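Long-range contact in galactose-binding like protein (Bacteroides thetaiotaomicron, PDB 7M1A), which is a SusE-like protein, of which this galactose-binding-like domain binds calcium, and may help handle glycans, possibly with degradative capacity: residues K25-D37 / N165-G177. Numbering follows the deposited sequence.
Sequences KMEYVWNGRISKD and NYNICFTELTFWG. With CA (calcium ion), chain F; EDO (1,2-ethanediol), chain C.
A calcium site joins the loop 25-37 to the last strand of the domain, 169-176, and Glu172 shows how one carboxylate can serve ion and loop together. Its OE1 binds the calcium ion at 2.3 Å, alongside Thr171 O, Tyr28 O, Arg33 O, Asn31 OD1 and a water, so that six oxygens, three of them backbone carbonyls, surround the metal. CG of Glu172 stands anti to the backbone N (chi1 -169°) and the chain bends at chi2, which swings the carboxylate back to the loop although the bond from CA to CB points away from it. The other oxygen, OE2, accepts Gly32 N at 2.8 Å, the N-H reaching it about 41° out of the plane of the carboxylate, and also pairs with Lys5. The Asn31 amide is turned nearly parallel to this carboxylate, their planes 15° apart, while its OD1 takes Arg33 N in an Asx turn. Next door, Thr171 OG1 receives Ser35 N at 2.9 Å and is hydrogen-bonded to Val43 O as well; a valine here would probably leave Ser35 N and Val43 O without their hydroxyl partner and hold the loop at Ser35 less firmly. Close by, Val29 sets CG1 over one face of the Phe170 ring, 4.0 Å from its centroid, a CH-pi contact, and Val29 O accepts Leu173 N at 2.9 Å. Thr171 and Glu172 form a classic beta bulge opposite Trp74, and both of these consecutive residues supply ligands. Such a calcium, held between an early loop and the C-terminal strand, is found in many galactose-binding-like beta-sandwich domains.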
ATOM      1  N   LYS A  25      -8.074  -4.175   0.733  1.00  7.28           N
ATOM      2  CA  LYS A  25      -6.854  -3.517   0.266  1.00  6.75           C
ATOM      3  C   LYS A  25      -7.273  -2.164  -0.265  1.00  5.91           C
ATOM      4  O   LYS A  25      -8.344  -1.957  -0.843  1.00  5.79           O
ATOM      5  CB  LYS A  25      -6.239  -4.276  -0.945  1.00  8.36           C
ATOM      6  CG  LYS A  25      -4.774  -3.897  -1.086  1.00  9.89           C
ATOM      7  CD  LYS A  25      -3.854  -4.476  -0.040  1.00 11.02           C
ATOM      8  CE  LYS A  25      -2.436  -3.880  -0.240  1.00 11.50           C
ATOM      9  NZ  LYS A  25      -2.352  -2.367  -0.244  1.00 10.12           N
HETATM   10  N   MSE A  26      -6.436  -1.152  -0.012  1.00  5.90           N
HETATM   11  CA  MSE A  26      -6.796   0.201  -0.372  1.00  6.93           C
HETATM   12  C   MSE A  26      -7.085   0.281  -1.883  1.00  6.41           C
HETATM   13  O   MSE A  26      -8.002   0.990  -2.303  1.00  6.61           O
HETATM   14  CB  MSE A  26      -5.737   1.248   0.041  1.00  8.13           C
HETATM   15  CG  MSE A  26      -6.424   2.677  -0.033  1.00  5.74           C
HETATM   16 SE   MSE A  26      -5.137   4.095   0.403  0.68  2.18          SE
HETATM   17  CE  MSE A  26      -4.707   3.543   2.262  1.00  7.44           C
ATOM     18  N   GLU A  27      -6.241  -0.425  -2.717  1.00  6.11           N
ATOM     19  CA  GLU A  27      -6.373  -0.298  -4.162  1.00  6.95           C
ATOM     20  C   GLU A  27      -7.752  -0.783  -4.614  1.00  6.68           C
ATOM     21  O   GLU A  27      -8.156  -0.466  -5.708  1.00  7.82           O
ATOM     22  CB  GLU A  27      -5.297  -1.173  -4.827  1.00  7.71           C
ATOM     23  CG  GLU A  27      -3.846  -0.636  -4.722  1.00  7.49           C
ATOM     24  CD  GLU A  27      -3.109  -0.862  -3.437  1.00  7.44           C
ATOM     25  OE1 GLU A  27      -3.641  -1.439  -2.439  1.00  9.10           O
ATOM     26  OE2 GLU A  27      -1.873  -0.515  -3.471  1.00  8.28           O
ATOM     27  N   TYR A  28      -8.453  -1.564  -3.776  1.00  6.17           N
ATOM     28  CA  TYR A  28      -9.770  -2.016  -4.205  1.00  5.85           C
ATOM     29  C   TYR A  28     -10.823  -0.908  -4.245  1.00  6.43           C
ATOM     30  O   TYR A  28     -11.914  -1.165  -4.828  1.00  7.32           O
ATOM     31  CB  TYR A  28     -10.226  -3.175  -3.283  1.00  6.97           C
ATOM     32  CG  TYR A  28      -9.370  -4.428  -3.312  1.00  6.26           C
ATOM     33  CD1 TYR A  28      -8.491  -4.712  -4.364  1.00  8.10           C
ATOM     34  CD2 TYR A  28      -9.415  -5.321  -2.251  1.00  7.37           C
ATOM     35  CE1 TYR A  28      -7.722  -5.861  -4.326  1.00  8.91           C
ATOM     36  CE2 TYR A  28      -8.693  -6.515  -2.218  1.00  8.80           C
ATOM     37  CZ  TYR A  28      -7.897  -6.794  -3.298  1.00  8.22           C
ATOM     38  OH  TYR A  28      -7.087  -7.896  -3.235  1.00 11.32           O
ATOM     39  N   VAL A  29     -10.534   0.267  -3.621  1.00  6.69           N
ATOM     40  CA  VAL A  29     -11.527   1.348  -3.674  1.00  5.92           C
ATOM     41  C   VAL A  29     -11.257   2.279  -4.854  1.00  5.41           C
ATOM     42  O   VAL A  29     -11.971   3.240  -5.017  1.00  5.80           O
ATOM     43  CB  VAL A  29     -11.692   2.109  -2.355  1.00  5.21           C
ATOM     44  CG1 VAL A  29     -12.044   1.144  -1.224  1.00  7.18           C
ATOM     45  CG2 VAL A  29     -10.519   3.034  -2.013  1.00  6.56           C
ATOM     46  N   TRP A  30     -10.282   1.959  -5.756  1.00  5.98           N
ATOM     47  CA  TRP A  30     -10.161   2.648  -7.039  1.00  4.64           C
ATOM     48  C   TRP A  30      -9.957   1.661  -8.196  1.00  6.13           C
ATOM     49  O   TRP A  30      -9.323   2.017  -9.156  1.00  7.37           O
ATOM     50  CB  TRP A  30      -9.127   3.792  -6.965  1.00  6.84           C
ATOM     51  CG  TRP A  30      -7.750   3.325  -6.597  1.00  5.75           C
ATOM     52  CD1 TRP A  30      -6.858   2.682  -7.400  1.00  7.17           C
ATOM     53  CD2 TRP A  30      -7.063   3.656  -5.367  1.00  5.18           C
ATOM     54  NE1 TRP A  30      -5.649   2.506  -6.723  1.00  7.43           N
ATOM     55  CE2 TRP A  30      -5.726   3.123  -5.476  1.00  6.04           C
ATOM     56  CE3 TRP A  30      -7.424   4.350  -4.184  1.00  6.02           C
ATOM     57  CZ2 TRP A  30      -4.771   3.256  -4.486  1.00  7.02           C
ATOM     58  CZ3 TRP A  30      -6.447   4.501  -3.221  1.00  6.27           C
ATOM     59  CH2 TRP A  30      -5.158   3.996  -3.381  1.00  5.84           C
ATOM     60  N   ASN A  31     -10.576   0.480  -8.068  1.00  6.25           N
ATOM     61  CA  ASN A  31     -10.510  -0.508  -9.126  1.00  6.92           C
ATOM     62  C   ASN A  31     -11.621  -0.367 -10.153  1.00  7.56           C
ATOM     63  O   ASN A  31     -11.668  -1.203 -11.032  1.00 10.88           O
ATOM     64  CB  ASN A  31     -10.327  -1.912  -8.510  1.00  6.06           C
ATOM     65  CG  ASN A  31     -11.599  -2.404  -7.817  1.00  6.97           C
ATOM     66  OD1 ASN A  31     -12.601  -1.672  -7.757  1.00  7.99           O
ATOM     67  ND2 ASN A  31     -11.512  -3.562  -7.160  1.00  8.54           N
ATOM     68  N   GLY A  32     -12.488   0.650 -10.064  1.00  8.22           N
ATOM     69  CA  GLY A  32     -13.579   0.870 -11.036  1.00  9.82           C
ATOM     70  C   GLY A  32     -14.780  -0.038 -10.789  1.00 10.22           C
ATOM     71  O   GLY A  32     -15.665  -0.062 -11.680  1.00 16.11           O
ATOM     72  N   ARG A  33     -14.710  -0.854  -9.705  1.00  8.23           N
ATOM     73  CA  ARG A  33     -15.829  -1.762  -9.470  1.00  8.72           C
ATOM     74  C   ARG A  33     -16.517  -1.355  -8.176  1.00  9.23           C
ATOM     75  O   ARG A  33     -15.904  -1.082  -7.142  1.00  8.46           O
ATOM     76  CB  ARG A  33     -15.377  -3.244  -9.370  1.00 10.05           C
ATOM     77  CG  ARG A  33     -14.806  -3.711 -10.690  1.00 11.81           C
ATOM     78  CD  ARG A  33     -14.593  -5.221 -10.651  1.00 18.93           C
ATOM     79  NE  ARG A  33     -13.198  -5.269 -10.005  1.00 13.15           N
ATOM     80  CZ  ARG A  33     -11.962  -5.267 -10.626  1.00 15.36           C
ATOM     81  NH1 ARG A  33     -11.809  -4.892 -11.890  1.00 17.85           N
ATOM     82  NH2 ARG A  33     -10.871  -5.554  -9.896  1.00 16.56           N
ATOM     83  N   ILE A  34     -17.866  -1.307  -8.235  1.00  7.94           N
ATOM     84  CA  ILE A  34     -18.668  -1.000  -7.075  1.00  8.26           C
ATOM     85  C   ILE A  34     -19.267  -2.348  -6.659  1.00  9.10           C
ATOM     86  O   ILE A  34     -20.139  -2.904  -7.363  1.00 11.38           O
ATOM     87  CB  ILE A  34     -19.764   0.054  -7.400  1.00  9.58           C
ATOM     88  CG1 ILE A  34     -19.115   1.413  -7.713  1.00 14.28           C
ATOM     89  CG2 ILE A  34     -20.769   0.184  -6.260  1.00 12.64           C
ATOM     90  CD1 ILE A  34     -20.047   2.296  -8.523  1.00 13.26           C
ATOM     91  N   SER A  35     -18.713  -2.937  -5.595  1.00  8.00           N
ATOM     92  CA  SER A  35     -18.843  -4.375  -5.317  1.00  9.85           C
ATOM     93  C   SER A  35     -19.647  -4.655  -4.059  1.00  9.60           C
ATOM     94  O   SER A  35     -19.875  -3.741  -3.226  1.00  9.54           O
ATOM     95  CB  SER A  35     -17.483  -5.067  -5.200  1.00  8.92           C
ATOM     96  OG  SER A  35     -16.666  -4.727  -6.281  1.00 10.22           O
ATOM     97  N   LYS A  36     -20.083  -5.910  -3.895  1.00 11.40           N
ATOM     98  CA  LYS A  36     -20.688  -6.374  -2.654  1.00 11.12           C
ATOM     99  C   LYS A  36     -19.884  -7.560  -2.116  1.00 10.97           C
ATOM    100  O   LYS A  36     -19.136  -8.187  -2.876  1.00 11.40           O
ATOM    101  CB  LYS A  36     -22.142  -6.782  -2.889  1.00 12.67           C
ATOM    102  CG  LYS A  36     -22.253  -7.972  -3.822  1.00 14.86           C
ATOM    103  CD  LYS A  36     -23.713  -8.271  -4.221  1.00 19.96           C
ATOM    104  CE  LYS A  36     -23.841  -9.539  -5.039  1.00 19.32           C
ATOM    105  NZ  LYS A  36     -23.301  -9.428  -6.401  1.00 25.09           N
ATOM    106  N   ASP A  37     -20.172  -7.973  -0.879  1.00 11.89           N
ATOM    107  CA  ASP A  37     -19.514  -9.144  -0.345  1.00 13.29           C
ATOM    108  C   ASP A  37     -19.780 -10.335  -1.265  1.00 14.21           C
ATOM    109  O   ASP A  37     -20.908 -10.523  -1.725  1.00 14.82           O
ATOM    110  CB  ASP A  37     -20.094  -9.553   1.002  1.00 15.52           C
ATOM    111  CG  ASP A  37     -19.553  -8.766   2.160  1.00 17.27           C
ATOM    112  OD1 ASP A  37     -18.644  -7.977   1.926  1.00 18.96           O
ATOM    113  OD2 ASP A  37     -20.029  -8.973   3.251  1.00 24.47           O
ATOM    114  N   ASN A 165     -18.919   3.903  15.679  1.00 11.04           N
ATOM    115  CA  ASN A 165     -17.509   3.898  16.047  1.00  9.37           C
ATOM    116  C   ASN A 165     -16.655   4.477  14.902  1.00  9.34           C
ATOM    117  O   ASN A 165     -17.150   5.075  13.943  1.00 10.40           O
ATOM    118  CB  ASN A 165     -17.029   2.557  16.632  1.00  9.76           C
ATOM    119  CG  ASN A 165     -17.056   1.420  15.606  1.00 10.46           C
ATOM    120  OD1 ASN A 165     -16.284   1.398  14.652  1.00 11.42           O
ATOM    121  ND2 ASN A 165     -17.940   0.423  15.782  1.00 12.83           N
ATOM    122  N   TYR A 166     -15.324   4.331  15.042  1.00  9.20           N
ATOM    123  CA  TYR A 166     -14.378   5.068  14.199  1.00  8.23           C
ATOM    124  C   TYR A 166     -13.915   4.233  12.986  1.00  7.88           C
ATOM    125  O   TYR A 166     -13.220   4.787  12.141  1.00  9.44           O
ATOM    126  CB  TYR A 166     -13.135   5.489  15.000  1.00  8.89           C
ATOM    127  CG  TYR A 166     -13.364   6.548  16.036  1.00  8.84           C
ATOM    128  CD1 TYR A 166     -14.077   7.707  15.766  1.00 10.02           C
ATOM    129  CD2 TYR A 166     -13.010   6.310  17.360  1.00 10.93           C
ATOM    130  CE1 TYR A 166     -14.285   8.705  16.745  1.00 12.43           C
ATOM    131  CE2 TYR A 166     -13.231   7.270  18.344  1.00 15.80           C
ATOM    132  CZ  TYR A 166     -13.897   8.454  18.044  1.00 14.42           C
ATOM    133  OH  TYR A 166     -14.091   9.415  19.001  1.00 20.57           O
ATOM    134  N   ASN A 167     -14.272   2.924  12.915  1.00  8.31           N
ATOM    135  CA  ASN A 167     -13.867   2.083  11.796  1.00  8.51           C
ATOM    136  C   ASN A 167     -14.484   2.567  10.492  1.00  7.72           C
ATOM    137  O   ASN A 167     -15.488   3.250  10.473  1.00  7.91           O
ATOM    138  CB  ASN A 167     -14.137   0.610  12.145  1.00  8.39           C
ATOM    139  CG  ASN A 167     -13.146   0.137  13.180  1.00  7.29           C
ATOM    140  OD1 ASN A 167     -11.944  -0.006  12.871  1.00  8.68           O
ATOM    141  ND2 ASN A 167     -13.604  -0.138  14.391  1.00  8.66           N
ATOM    142  N   ILE A 168     -13.912   2.095   9.389  1.00  7.00           N
ATOM    143  CA  ILE A 168     -14.525   2.375   8.103  1.00  7.09           C
ATOM    144  C   ILE A 168     -14.340   1.193   7.144  1.00  6.34           C
ATOM    145  O   ILE A 168     -13.272   0.575   7.069  1.00  7.89           O
ATOM    146  CB  ILE A 168     -13.991   3.706   7.480  1.00  6.88           C
ATOM    147  CG1 ILE A 168     -14.706   4.081   6.175  1.00  8.01           C
ATOM    148  CG2 ILE A 168     -12.465   3.635   7.305  1.00  8.84           C
ATOM    149  CD1 ILE A 168     -14.380   5.459   5.673  1.00  8.66           C
ATOM    150  N   CYS A 169     -15.379   0.907   6.329  1.00  7.03           N
ATOM    151  CA  CYS A 169     -15.235   0.016   5.182  1.00  7.01           C
ATOM    152  C   CYS A 169     -16.106   0.613   4.048  1.00  6.92           C
ATOM    153  O   CYS A 169     -17.170   1.181   4.295  1.00  7.26           O
ATOM    154  CB  CYS A 169     -15.686  -1.410   5.531  1.00  9.18           C
ATOM    155  SG  CYS A 169     -17.411  -1.626   6.036  1.00  9.49           S
ATOM    156  N   PHE A 170     -15.698   0.392   2.806  1.00  6.41           N
ATOM    157  CA  PHE A 170     -16.458   0.825   1.643  1.00  7.09           C
ATOM    158  C   PHE A 170     -15.846   0.183   0.392  1.00  5.92           C
ATOM    159  O   PHE A 170     -14.745  -0.426   0.500  1.00  6.75           O
ATOM    160  CB  PHE A 170     -16.605   2.344   1.486  1.00  7.76           C
ATOM    161  CG  PHE A 170     -15.332   3.065   1.189  1.00  5.52           C
ATOM    162  CD1 PHE A 170     -14.408   3.322   2.233  1.00  7.23           C
ATOM    163  CD2 PHE A 170     -15.039   3.527  -0.076  1.00  6.95           C
ATOM    164  CE1 PHE A 170     -13.231   4.041   1.991  1.00  7.32           C
ATOM    165  CE2 PHE A 170     -13.841   4.243  -0.318  1.00  6.46           C
ATOM    166  CZ  PHE A 170     -12.951   4.457   0.719  1.00  7.71           C
ATOM    167  N   THR A 171     -16.535   0.291  -0.778  1.00  6.69           N
ATOM    168  CA  THR A 171     -16.116  -0.447  -1.960  1.00  5.92           C
ATOM    169  C   THR A 171     -15.421   0.426  -3.020  1.00  6.05           C
ATOM    170  O   THR A 171     -14.589  -0.159  -3.789  1.00  6.95           O
ATOM    171  CB  THR A 171     -17.265  -1.240  -2.601  1.00  7.00           C
ATOM    172  OG1 THR A 171     -16.762  -1.969  -3.727  1.00  8.27           O
ATOM    173  CG2 THR A 171     -18.404  -0.366  -3.119  1.00  8.19           C
ATOM    174  N   GLU A 172     -15.748   1.718  -3.191  1.00  6.09           N
ATOM    175  CA  GLU A 172     -15.193   2.478  -4.311  1.00  6.13           C
ATOM    176  C   GLU A 172     -15.331   3.959  -3.994  1.00  5.36           C
ATOM    177  O   GLU A 172     -16.319   4.365  -3.345  1.00  6.49           O
ATOM    178  CB  GLU A 172     -15.943   2.183  -5.638  1.00  7.31           C
ATOM    179  CG  GLU A 172     -15.284   2.727  -6.904  1.00  6.79           C
ATOM    180  CD  GLU A 172     -13.934   2.096  -7.264  1.00  6.64           C
ATOM    181  OE1 GLU A 172     -13.554   1.065  -6.677  1.00  7.45           O
ATOM    182  OE2 GLU A 172     -13.312   2.593  -8.205  1.00  6.50           O
ATOM    183  N   LEU A 173     -14.382   4.760  -4.494  1.00  5.86           N
ATOM    184  CA  LEU A 173     -14.559   6.204  -4.534  1.00  6.51           C
ATOM    185  C   LEU A 173     -14.195   6.677  -5.926  1.00  5.38           C
ATOM    186  O   LEU A 173     -13.546   5.937  -6.687  1.00  6.07           O
ATOM    187  CB  LEU A 173     -13.801   6.917  -3.395  1.00  6.44           C
ATOM    188  CG  LEU A 173     -12.355   6.508  -3.141  1.00  6.88           C
ATOM    189  CD1 LEU A 173     -11.494   6.960  -4.310  1.00  8.99           C
ATOM    190  CD2 LEU A 173     -11.903   7.126  -1.819  1.00  7.68           C
ATOM    191  N   THR A 174     -14.627   7.905  -6.281  1.00  6.84           N
ATOM    192  CA  THR A 174     -14.277   8.471  -7.571  1.00  5.66           C
ATOM    193  C   THR A 174     -14.032   9.962  -7.354  1.00  6.26           C
ATOM    194  O   THR A 174     -14.788  10.616  -6.628  1.00  7.07           O
ATOM    195  CB  THR A 174     -15.415   8.282  -8.590  1.00  6.66           C
ATOM    196  OG1 THR A 174     -15.633   6.853  -8.688  1.00  7.15           O
ATOM    197  CG2 THR A 174     -15.064   8.798  -9.969  1.00  7.22           C
ATOM    198  N   PHE A 175     -13.007  10.495  -8.044  1.00  7.55           N
ATOM    199  CA  PHE A 175     -12.792  11.935  -8.117  1.00  8.18           C
ATOM    200  C   PHE A 175     -12.948  12.392  -9.577  1.00  7.32           C
ATOM    201  O   PHE A 175     -12.569  11.692 -10.517  1.00  7.52           O
ATOM    202  CB  PHE A 175     -11.393  12.383  -7.701  1.00  8.53           C
ATOM    203  CG  PHE A 175     -11.141  12.220  -6.230  1.00  7.72           C
ATOM    204  CD1 PHE A 175     -10.805  10.983  -5.632  1.00  8.40           C
ATOM    205  CD2 PHE A 175     -11.325  13.304  -5.403  1.00 10.08           C
ATOM    206  CE1 PHE A 175     -10.637  10.882  -4.250  1.00 12.23           C
ATOM    207  CE2 PHE A 175     -11.156  13.183  -4.018  1.00 12.36           C
ATOM    208  CZ  PHE A 175     -10.797  11.976  -3.414  1.00 12.20           C
ATOM    209  N   TRP A 176     -13.491  13.600  -9.743  1.00  8.29           N
ATOM    210  CA  TRP A 176     -13.521  14.289 -11.018  1.00  7.01           C
ATOM    211  C   TRP A 176     -12.777  15.623 -10.849  1.00  7.56           C
ATOM    212  O   TRP A 176     -12.827  16.167  -9.760  1.00  8.43           O
ATOM    213  CB  TRP A 176     -14.977  14.484 -11.537  1.00  6.31           C
ATOM    214  CG  TRP A 176     -15.767  13.262 -11.862  1.00  7.04           C
ATOM    215  CD1 TRP A 176     -15.965  12.710 -13.105  1.00  7.22           C
ATOM    216  CD2 TRP A 176     -16.416  12.384 -10.905  1.00  5.60           C
ATOM    217  NE1 TRP A 176     -16.721  11.608 -12.979  1.00  7.11           N
ATOM    218  CE2 TRP A 176     -17.054  11.373 -11.677  1.00  5.70           C
ATOM    219  CE3 TRP A 176     -16.617  12.368  -9.508  1.00  7.03           C
ATOM    220  CZ2 TRP A 176     -17.891  10.425 -11.113  1.00  7.05           C
ATOM    221  CZ3 TRP A 176     -17.459  11.419  -8.939  1.00  8.88           C
ATOM    222  CH2 TRP A 176     -18.093  10.439  -9.736  1.00  6.15           C
ATOM    223  N   GLY A 177     -12.118  16.116 -11.924  1.00 10.17           N
ATOM    224  CA  GLY A 177     -11.593  17.498 -11.935  1.00  9.26           C
ATOM    225  C   GLY A 177     -10.805  17.881 -13.163  1.00 17.84           C
ATOM    226  O   GLY A 177     -11.170  17.167 -14.152  1.00 16.83           O
TER
HETATM  227 CA    CA F 404     -13.955  -1.037  -5.818  1.00  8.73          CA
HETATM  228  C1  EDO C 401     -17.208  -8.174   4.943  1.00 22.87           C
HETATM  229  O1  EDO C 401     -17.338  -7.136   4.006  1.00 24.64           O
HETATM  230  C2  EDO C 401     -16.787  -7.405   6.076  1.00 19.60           C
HETATM  231  O2  EDO C 401     -17.774  -6.493   6.488  1.00 21.60           O
HETATM  232  O   HOH W   1     -14.471  -3.315  -5.559  1.00  9.40           O